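PDB 4QRO: gamma-resorcylate decarboxylase from Polaromonas, which probably catalyses the metal-dependent, non-oxidative decarboxylation of gamma-resorcylate (2,6-dihydroxybenzoate) to resorcinol, with a manganese ion in its active site. Local coordinates for residues T16-A21 and K27-L32; D41-L46 and E53-S58; D48-E53 and E291-A296. One frame throughout, in Å; residues are numbered along the deposited sequence. Where two conformers were deposited one is given.

Interaction 1: residues T16-A21 and K27-L32; sequences TLMDSA and KDWPEL
Trp29, on the first turn of helix 29-37, packs its indole against residues 16-21, which carry the chain out of the short helix 14-17, in an apolar, partly buried contact in the N-terminal part of the chain, within the amidohydrolase fold, which for this superfamily is a (beta/alpha)8-type barrel. The two segments belong to the excursion that joins strand 4-11 to strand 52-59, and no hydrogen bond links them. Ala21 lies over one face of the indole: in the conformer described, its CB stands 3.9 Å from the centroid of the six-membered ring and 10° off the ring normal, a CH-pi contact. Met18, its chain bent at chi2 and chi3, brings SD obliquely to the same ring, 5.1 Å from the centroid, a Met-aromatic contact. With CG anti to the backbone N (chi1 176°), Trp29 carries the benzo end of the ring across to residues 16-21. Leu32 sets CD2 4.0 Å from Ser20 O, while Ser20 OG is hydrogen-bonded to Asn60. Ser20 also touches Phe290, a residue of the nitroresorcinol pocket. Near the plane of the indole, at its edge, Leu17 O approaches Trp29 CH2 at 3.6 Å, and Leu17 CG sits 3.8 Å from Trp29 CZ2.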
loop_
_atom_site.group_PDB
_atom_site.type_symbol
_atom_site.label_atom_id
_atom_site.label_comp_id
_atom_site.label_asym_id
_atom_site.label_seq_id
_atom_site.Cartn_x
_atom_site.Cartn_y
_atom_site.Cartn_z
ATOM N N THR A 16 -17.392 7.083 23.359
ATOM C CA THR A 16 -16.362 6.670 22.379
ATOM C C THR A 16 -15.394 7.778 22.032
ATOM O O THR A 16 -14.432 7.558 21.297
ATOM C CB THR A 16 -16.989 6.207 21.040
ATOM O OG1 THR A 16 -17.643 7.321 20.403
ATOM C CG2 THR A 16 -17.968 5.075 21.266
ATOM N N LEU A 17 -15.643 8.971 22.560
ATOM C CA LEU A 17 -14.884 10.164 22.188
ATOM C C LEU A 17 -13.379 10.035 22.310
ATOM O O LEU A 17 -12.618 10.432 21.403
ATOM C CB LEU A 17 -15.367 11.337 23.037
ATOM C CG LEU A 17 -14.732 12.700 22.803
ATOM C CD1 LEU A 17 -15.016 13.208 21.393
ATOM C CD2 LEU A 17 -15.216 13.698 23.870
ATOM N N MET A 18 -12.933 9.482 23.431
ATOM C CA MET A 18 -11.500 9.450 23.724
ATOM C C MET A 18 -10.731 8.530 22.769
ATOM O O MET A 18 -9.506 8.629 22.664
ATOM C CB MET A 18 -11.250 9.117 25.214
ATOM C CG MET A 18 -11.829 10.174 26.162
ATOM S SD MET A 18 -11.544 11.895 25.628
ATOM C CE MET A 18 -9.763 11.932 25.918
ATOM N N ASP A 19 -11.431 7.678 22.021
ATOM C CA ASP A 19 -10.752 6.884 20.989
ATOM C C ASP A 19 -10.062 7.729 19.917
ATOM O O ASP A 19 -9.073 7.287 19.329
ATOM C CB ASP A 19 -11.736 5.936 20.336
ATOM C CG ASP A 19 -11.966 4.704 21.153
ATOM O OD1 ASP A 19 -11.555 4.669 22.331
ATOM O OD2 ASP A 19 -12.557 3.763 20.603
ATOM N N SER A 20 -10.572 8.938 19.679
ATOM C CA SER A 20 -10.026 9.837 18.652
ATOM C C SER A 20 -8.914 10.771 19.149
ATOM O O SER A 20 -8.252 11.410 18.335
ATOM C CB SER A 20 -11.152 10.660 17.991
ATOM O OG SER A 20 -12.131 9.807 17.399
ATOM N N ALA A 21 -8.786 10.888 20.471
ATOM C CA ALA A 21 -7.673 11.603 21.080
ATOM C C ALA A 21 -6.425 10.778 20.851
ATOM O O ALA A 21 -6.411 9.567 21.083
ATOM C CB ALA A 21 -7.906 11.820 22.568
ATOM N N LYS A 27 -3.110 20.718 21.299
ATOM C CA LYS A 27 -3.633 22.056 21.025
ATOM C C LYS A 27 -4.881 22.020 20.134
ATOM O O LYS A 27 -5.720 22.914 20.222
ATOM C CB LYS A 27 -2.560 22.964 20.395
ATOM C CG LYS A 27 -2.108 22.586 18.988
ATOM C CD LYS A 27 -1.128 23.614 18.410
ATOM C CE LYS A 27 -1.279 23.773 16.899
ATOM N NZ LYS A 27 -1.076 22.511 16.127
ATOM N N ASP A 28 -4.999 20.985 19.296
ATOM C CA ASP A 28 -6.122 20.856 18.374
ATOM C C ASP A 28 -7.286 20.006 18.871
ATOM O O ASP A 28 -8.327 19.935 18.210
ATOM C CB ASP A 28 -5.615 20.319 17.028
ATOM C CG ASP A 28 -4.637 21.283 16.379
ATOM O OD1 ASP A 28 -5.043 22.430 16.073
ATOM O OD2 ASP A 28 -3.457 20.898 16.226
ATOM N N TRP A 29 -7.127 19.354 20.017
ATOM C CA TRP A 29 -8.194 18.493 20.554
ATOM C C TRP A 29 -9.524 19.249 20.806
ATOM O O TRP A 29 -10.621 18.751 20.439
ATOM C CB TRP A 29 -7.691 17.756 21.816
ATOM C CG TRP A 29 -8.742 16.925 22.478
ATOM C CD1 TRP A 29 -9.232 17.075 23.750
ATOM C CD2 TRP A 29 -9.460 15.830 21.897
ATOM N NE1 TRP A 29 -10.204 16.136 23.991
ATOM C CE2 TRP A 29 -10.363 15.359 22.873
ATOM C CE3 TRP A 29 -9.426 15.200 20.642
ATOM C CZ2 TRP A 29 -11.237 14.297 22.630
ATOM C CZ3 TRP A 29 -10.290 14.148 20.401
ATOM C CH2 TRP A 29 -11.179 13.699 21.400
ATOM N N PRO A 30 -9.460 20.463 21.403
ATOM C CA PRO A 30 -10.750 21.144 21.621
ATOM C C PRO A 30 -11.561 21.290 20.337
ATOM O O PRO A 30 -12.766 21.059 20.340
ATOM C CB PRO A 30 -10.327 22.495 22.202
ATOM C CG PRO A 30 -9.036 22.172 22.912
ATOM C CD PRO A 30 -8.341 21.246 21.950
ATOM N N GLU A 31 -10.910 21.630 19.227
ATOM C CA GLU A 31 -11.625 21.708 17.940
ATOM C C GLU A 31 -12.156 20.359 17.489
ATOM O O GLU A 31 -13.339 20.259 17.123
ATOM C CB GLU A 31 -10.735 22.281 16.822
ATOM C CG GLU A 31 -11.342 22.177 15.420
ATOM C CD GLU A 31 -12.459 23.186 15.154
ATOM O OE1 GLU A 31 -12.688 24.021 16.021
ATOM O OE2 GLU A 31 -13.115 23.156 14.083
ATOM N N LEU A 32 -11.281 19.341 17.450
ATOM C CA LEU A 32 -11.690 18.027 16.989
ATOM C C LEU A 32 -12.848 17.466 17.812
ATOM O O LEU A 32 -13.796 16.929 17.257
ATOM C CB LEU A 32 -10.512 17.024 17.020
ATOM C CG LEU A 32 -10.864 15.608 16.554
ATOM C CD1 LEU A 32 -11.471 15.659 15.163
ATOM C CD2 LEU A 32 -9.659 14.665 16.594
#

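Interaction 2: residues D41-L46 and E53-S58; sequences DRRVRL and ETMILS
The first turn of helix 42-49, which carries Arg43, is set against strand 52-59, which carries Met55 and Leu57; helix and strand follow each other in the chain, and no backbone or side-chain hydrogen bond joins the two segments. The helical bonds Arg45 N to Asp41 O and Leu46 N to Arg42 O set the first turn, whereas residues 54-58 are extended. Met55 and Leu57, two apart on the strand, both direct CB toward the helix, and Arg43 directs its own toward the strand. The Met55 chain, extended beyond CG, meets the aliphatic part of the arginine obliquely, with SD 3.7 Å from Arg43 CD and 3.8 Å from Arg43 CG. The same sulfur lies near the guanidinium plane, at its edge. The arginine chain bends about CG-CD (chi3 -57°), which turns its head across Leu57, where NH1 comes within 3.5 Å of Leu57 CD2 from an oblique direction. Backbone carbonyls take up two of the nitrogens of this buried group: NE donates to Asp38 O, and NH2 to His10 O and, weakly, to Arg35 O. These bonds fix the rotation of the head, and the carbonyl dipoles probably help to offset its charge. Because His10 is a manganese ligand, the bond to its carbonyl links Arg43 to the backbone of a first-shell residue. Phe95 of the next strand also packs on all three side chains. A helix packed on the strand that follows it, that strand being part of a parallel sheet, is the alpha/beta packing typical of the amidohydrolase barrel.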
loop_
_atom_site.group_PDB
_atom_site.type_symbol
_atom_site.label_atom_id
_atom_site.label_comp_id
_atom_site.label_asym_id
_atom_site.label_seq_id
_atom_site.Cartn_x
_atom_site.Cartn_y
_atom_site.Cartn_z
ATOM N N ASP A 41 -25.646 21.178 14.291
ATOM C CA ASP A 41 -25.485 22.632 14.182
ATOM C C ASP A 41 -24.426 23.019 13.154
ATOM O O ASP A 41 -24.738 23.236 11.993
ATOM C CB ASP A 41 -25.254 23.243 15.578
ATOM C CG ASP A 41 -24.868 24.727 15.540
ATOM O OD1 ASP A 41 -25.066 25.389 14.507
ATOM O OD2 ASP A 41 -24.357 25.243 16.556
ATOM N N ARG A 42 -23.178 23.092 13.556
ATOM C CA ARG A 42 -22.161 23.608 12.640
ATOM C C ARG A 42 -21.944 22.693 11.434
ATOM O O ARG A 42 -21.722 23.172 10.315
ATOM C CB ARG A 42 -20.851 23.866 13.392
ATOM C CG ARG A 42 -19.702 24.314 12.500
ATOM C CD ARG A 42 -18.538 24.752 13.360
ATOM N NE ARG A 42 -17.353 25.033 12.567
ATOM C CZ ARG A 42 -16.137 24.530 12.793
ATOM N NH1 ARG A 42 -15.137 24.888 11.992
ATOM N NH2 ARG A 42 -15.901 23.689 13.809
ATOM N N ARG A 43 -22.039 21.387 11.671
ATOM C CA ARG A 43 -21.932 20.383 10.627
ATOM C C ARG A 43 -22.885 20.647 9.469
ATOM O O ARG A 43 -22.472 20.616 8.310
ATOM C CB ARG A 43 -22.171 18.980 11.208
ATOM C CG ARG A 43 -21.972 17.841 10.221
ATOM C CD ARG A 43 -22.220 16.475 10.857
ATOM N NE ARG A 43 -21.361 16.224 12.026
ATOM C CZ ARG A 43 -20.534 15.186 12.170
ATOM N NH1 ARG A 43 -20.379 14.241 11.218
ATOM N NH2 ARG A 43 -19.815 15.109 13.271
ATOM N N VAL A 44 -24.140 20.951 9.778
ATOM C CA VAL A 44 -25.113 21.209 8.734
ATOM C C VAL A 44 -24.846 22.556 8.042
ATOM O O VAL A 44 -24.986 22.688 6.819
ATOM C CB VAL A 44 -26.553 21.115 9.304
ATOM C CG1 VAL A 44 -27.592 21.563 8.272
ATOM C CG2 VAL A 44 -26.811 19.688 9.755
ATOM N N ARG A 45 -24.457 23.564 8.810
ATOM C CA ARG A 45 -24.050 24.825 8.218
ATOM C C ARG A 45 -22.906 24.617 7.208
ATOM O O ARG A 45 -22.914 25.198 6.117
ATOM C CB ARG A 45 -23.657 25.798 9.324
ATOM C CG ARG A 45 -22.919 27.041 8.887
ATOM C CD ARG A 45 -22.800 27.988 10.077
ATOM N NE ARG A 45 -23.825 27.683 11.066
ATOM C CZ ARG A 45 -23.585 27.284 12.311
ATOM N NH1 ARG A 45 -24.594 27.018 13.099
ATOM N NH2 ARG A 45 -22.347 27.166 12.767
ATOM N N LEU A 46 -21.918 23.800 7.550
ATOM C CA LEU A 46 -20.794 23.563 6.604
ATOM C C LEU A 46 -21.261 22.787 5.365
ATOM O O LEU A 46 -20.791 23.040 4.232
ATOM C CB LEU A 46 -19.644 22.844 7.289
ATOM C CG LEU A 46 -18.933 23.722 8.326
ATOM C CD1 LEU A 46 -17.995 22.849 9.174
ATOM C CD2 LEU A 46 -18.224 24.905 7.675
ATOM N N GLU A 53 -25.638 17.684 0.457
ATOM C CA GLU A 53 -27.053 17.511 0.797
ATOM C C GLU A 53 -27.226 16.482 1.905
ATOM O O GLU A 53 -28.053 16.664 2.779
ATOM C CB GLU A 53 -27.880 17.093 -0.442
ATOM C CG GLU A 53 -29.380 16.835 -0.195
ATOM C CD GLU A 53 -30.139 18.051 0.358
ATOM O OE1 GLU A 53 -31.239 17.864 0.925
ATOM O OE2 GLU A 53 -29.654 19.199 0.240
ATOM N N THR A 54 -26.437 15.414 1.857
ATOM C CA THR A 54 -26.612 14.238 2.711
ATOM C C THR A 54 -25.273 13.762 3.231
ATOM O O THR A 54 -24.333 13.608 2.464
ATOM C CB THR A 54 -27.233 13.061 1.928
ATOM O OG1 THR A 54 -28.499 13.448 1.382
ATOM C CG2 THR A 54 -27.396 11.819 2.834
ATOM N N MET A 55 -25.177 13.585 4.536
ATOM C CA MET A 55 -24.073 12.856 5.133
ATOM C C MET A 55 -24.621 11.559 5.699
ATOM O O MET A 55 -25.635 11.540 6.419
ATOM C CB MET A 55 -23.439 13.650 6.295
ATOM C CG MET A 55 -22.392 14.666 5.906
ATOM S SD MET A 55 -21.651 15.252 7.444
ATOM C CE MET A 55 -20.312 16.247 6.778
ATOM N N ILE A 56 -23.947 10.473 5.373
ATOM C CA ILE A 56 -24.253 9.219 5.952
ATOM C C ILE A 56 -23.254 9.110 7.100
ATOM O O ILE A 56 -22.046 9.107 6.892
ATOM C CB ILE A 56 -24.114 8.081 4.948
ATOM C CG1 ILE A 56 -24.929 8.401 3.671
ATOM C CG2 ILE A 56 -24.567 6.780 5.578
ATOM C CD1 ILE A 56 -24.934 7.279 2.658
ATOM N N LEU A 57 -23.773 9.076 8.319
ATOM C CA LEU A 57 -22.971 9.284 9.510
ATOM C C LEU A 57 -22.472 7.966 10.074
ATOM O O LEU A 57 -23.149 6.950 9.984
ATOM C CB LEU A 57 -23.808 10.020 10.571
ATOM C CG LEU A 57 -24.284 11.443 10.267
ATOM C CD1 LEU A 57 -25.221 11.901 11.373
ATOM C CD2 LEU A 57 -23.111 12.405 10.107
ATOM N N SER A 58 -21.278 7.983 10.656
ATOM C CA SER A 58 -20.739 6.800 11.337
ATOM C C SER A 58 -19.951 7.179 12.579
ATOM O O SER A 58 -19.264 8.211 12.621
ATOM C CB SER A 58 -19.812 5.977 10.393
ATOM O OG SER A 58 -18.683 6.758 9.986
#

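Interaction 3: residues D48-E53 and E291-A296; sequences DEHGIE and ENIDHA. With ACT (acetate ion), chain L.
His50, just past the end of helix 42-49, faces the first turn of helix 293-302, its CA 6.3 Å from that of Asp294, and no hydrogen bond joins the two segments. The imidazole lies beside the Asp294 side chain, with CB of the aspartate over one ring face, 3.7 Å from the centroid. Ring and carboxylate planes are turned 72° apart. Ile293 CG2 touches both His50 CB, at 3.8 Å, and Ile52 CD1, at 3.6 Å. An acetate, probably from the crystallisation liquor, sits at the helix start, where Asp294 N donates to its O atom (3.0 Å, 161° at the hydrogen). Asp294 has chi1 of 64°, which puts CG between the backbone N and the carbonyl carbon and turns the carboxylate back toward Asn292. There Asn292 ND2 donates to Asp294 OD1 at 3.2 Å, on the syn side and tilted from the carboxylate plane, while Asn292 OD1 accepts from Arg35. An alanine in place of Asn292 would probably leave Asp294 OD1 without this amide donor and Arg35 NH2 without this acceptor. The contact thus joins the loop after helix 42-49 and the start of strand 52-59 to the N-terminal turn of helix 293-302: Leu46 of the former helix packs on Ile293, Met47 packs on Ile52, and Trp236 of the second subunit packs on Asn292.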
loop_
_atom_site.group_PDB
_atom_site.type_symbol
_atom_site.label_atom_id
_atom_site.label_comp_id
_atom_site.label_asym_id
_atom_site.label_seq_id
_atom_site.Cartn_x
_atom_site.Cartn_y
_atom_site.Cartn_z
ATOM N N ASP A 48 -24.281 23.032 4.041
ATOM C CA ASP A 48 -24.927 24.054 3.239
ATOM C C ASP A 48 -23.900 24.898 2.505
ATOM O O ASP A 48 -24.063 25.197 1.332
ATOM C CB ASP A 48 -25.768 24.973 4.134
ATOM C CG ASP A 48 -26.997 24.277 4.708
ATOM O OD1 ASP A 48 -27.422 23.220 4.193
ATOM O OD2 ASP A 48 -27.548 24.798 5.704
ATOM N N GLU A 49 -22.844 25.289 3.198
ATOM C CA GLU A 49 -21.849 26.160 2.592
ATOM C C GLU A 49 -20.947 25.504 1.540
ATOM O O GLU A 49 -20.232 26.202 0.822
ATOM C CB GLU A 49 -21.002 26.799 3.682
ATOM C CG GLU A 49 -21.759 27.814 4.520
ATOM C CD GLU A 49 -20.967 28.266 5.738
ATOM O OE1 GLU A 49 -19.864 27.741 5.973
ATOM O OE2 GLU A 49 -21.453 29.154 6.465
ATOM N N HIS A 50 -20.957 24.177 1.461
ATOM C CA HIS A 50 -20.048 23.440 0.552
ATOM C C HIS A 50 -20.767 22.352 -0.258
ATOM O O HIS A 50 -20.164 21.382 -0.713
ATOM C CB HIS A 50 -18.858 22.887 1.358
ATOM C CG HIS A 50 -18.072 23.965 2.033
ATOM N ND1 HIS A 50 -17.226 24.806 1.339
ATOM C CD2 HIS A 50 -18.069 24.398 3.317
ATOM C CE1 HIS A 50 -16.708 25.689 2.173
ATOM N NE2 HIS A 50 -17.211 25.471 3.378
ATOM N N GLY A 51 -22.069 22.551 -0.455
ATOM C CA GLY A 51 -22.844 21.805 -1.445
ATOM C C GLY A 51 -23.012 20.342 -1.144
ATOM O O GLY A 51 -23.018 19.526 -2.062
ATOM N N ILE A 52 -23.088 19.996 0.147
ATOM C CA ILE A 52 -23.407 18.633 0.581
ATOM C C ILE A 52 -24.855 18.544 1.092
ATOM O O ILE A 52 -25.235 19.236 2.041
ATOM C CB ILE A 52 -22.472 18.150 1.707
ATOM C CG1 ILE A 52 -21.009 18.188 1.221
ATOM C CG2 ILE A 52 -22.877 16.743 2.117
ATOM C CD1 ILE A 52 -19.987 18.101 2.320
ATOM N N GLU A 53 -25.638 17.684 0.457
ATOM C CA GLU A 53 -27.053 17.511 0.797
ATOM C C GLU A 53 -27.226 16.482 1.905
ATOM O O GLU A 53 -28.053 16.664 2.779
ATOM C CB GLU A 53 -27.880 17.093 -0.442
ATOM C CG GLU A 53 -29.380 16.835 -0.195
ATOM C CD GLU A 53 -30.139 18.051 0.358
ATOM O OE1 GLU A 53 -31.239 17.864 0.925
ATOM O OE2 GLU A 53 -29.654 19.199 0.240
ATOM N N GLU A 291 -10.645 15.441 8.341
ATOM C CA GLU A 291 -10.385 16.344 7.230
ATOM C C GLU A 291 -11.464 17.409 7.179
ATOM O O GLU A 291 -12.621 17.156 7.576
ATOM C CB GLU A 291 -10.452 15.610 5.895
ATOM C CG GLU A 291 -9.554 14.420 5.779
ATOM C CD GLU A 291 -8.107 14.804 5.706
ATOM O OE1 GLU A 291 -7.812 16.002 5.456
ATOM O OE2 GLU A 291 -7.285 13.902 5.930
ATOM N N ASN A 292 -11.102 18.580 6.667
ATOM C CA ASN A 292 -12.059 19.676 6.453
ATOM C C ASN A 292 -13.012 19.416 5.305
ATOM O O ASN A 292 -12.600 18.946 4.234
ATOM C CB ASN A 292 -11.352 21.001 6.155
ATOM C CG ASN A 292 -10.917 21.753 7.402
ATOM O OD1 ASN A 292 -10.927 21.219 8.525
ATOM N ND2 ASN A 292 -10.565 23.015 7.216
ATOM N N ILE A 293 -14.289 19.718 5.535
ATOM C CA ILE A 293 -15.291 19.722 4.493
ATOM C C ILE A 293 -14.886 20.649 3.339
ATOM O O ILE A 293 -15.001 20.256 2.176
ATOM C CB ILE A 293 -16.692 20.086 5.045
ATOM C CG1 ILE A 293 -17.241 18.929 5.888
ATOM C CG2 ILE A 293 -17.665 20.397 3.903
ATOM C CD1 ILE A 293 -18.328 19.339 6.863
ATOM N N ASP A 294 -14.382 21.853 3.622
ATOM C CA ASP A 294 -14.049 22.774 2.517
ATOM C C ASP A 294 -12.884 22.265 1.650
ATOM O O ASP A 294 -12.923 22.398 0.417
ATOM C CB ASP A 294 -13.853 24.244 2.972
ATOM C CG ASP A 294 -12.670 24.452 3.925
ATOM O OD1 ASP A 294 -12.052 23.480 4.398
ATOM O OD2 ASP A 294 -12.376 25.635 4.220
ATOM N N HIS A 295 -11.888 21.657 2.286
ATOM C CA HIS A 295 -10.777 20.965 1.564
ATOM C C HIS A 295 -11.289 19.876 0.602
ATOM O O HIS A 295 -10.949 19.873 -0.574
ATOM C CB HIS A 295 -9.777 20.327 2.529
ATOM C CG HIS A 295 -8.972 21.319 3.323
ATOM N ND1 HIS A 295 -8.033 20.931 4.260
ATOM C CD2 HIS A 295 -8.985 22.678 3.341
ATOM C CE1 HIS A 295 -7.473 22.009 4.789
ATOM N NE2 HIS A 295 -8.047 23.080 4.262
ATOM N N ALA A 296 -12.123 18.973 1.103
ATOM C CA ALA A 296 -12.685 17.893 0.285
ATOM C C ALA A 296 -13.478 18.457 -0.892
ATOM O O ALA A 296 -13.251 18.098 -2.046
ATOM C CB ALA A 296 -13.561 17.001 1.127
HETATM C C ACT L . -14.497 23.486 7.018
HETATM O O ACT L . -14.464 22.318 6.616
HETATM O OXT ACT L . -14.751 24.411 6.218
HETATM C CH3 ACT L . -14.229 23.766 8.473
#

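In the fold
Interactions 2 and 3 are neighbours, their centres about 9 Å apart. They share Glu53 and join through Ile293, whose CD1 lies 3.7 Å from Met55 CE and 3.8 Å from Leu46 CB, so that one apolar layer runs from helix 42-49 and strand 52-59 to helix 293-302. Interaction 1, centred about 19 Å from interaction 2, is linked to it by the salt bridge between Glu31 OE2 and Arg42 NH2 (2.8 Å). It comes closest to the active site: the manganese ion is about 9 Å from the Ser20 side chain, 10 Å from Arg43's and 12 Å from Ile293's, and the nitroresorcinol about 6 Å from Ser20's. Interactions 1 and 3 both touch the second subunit.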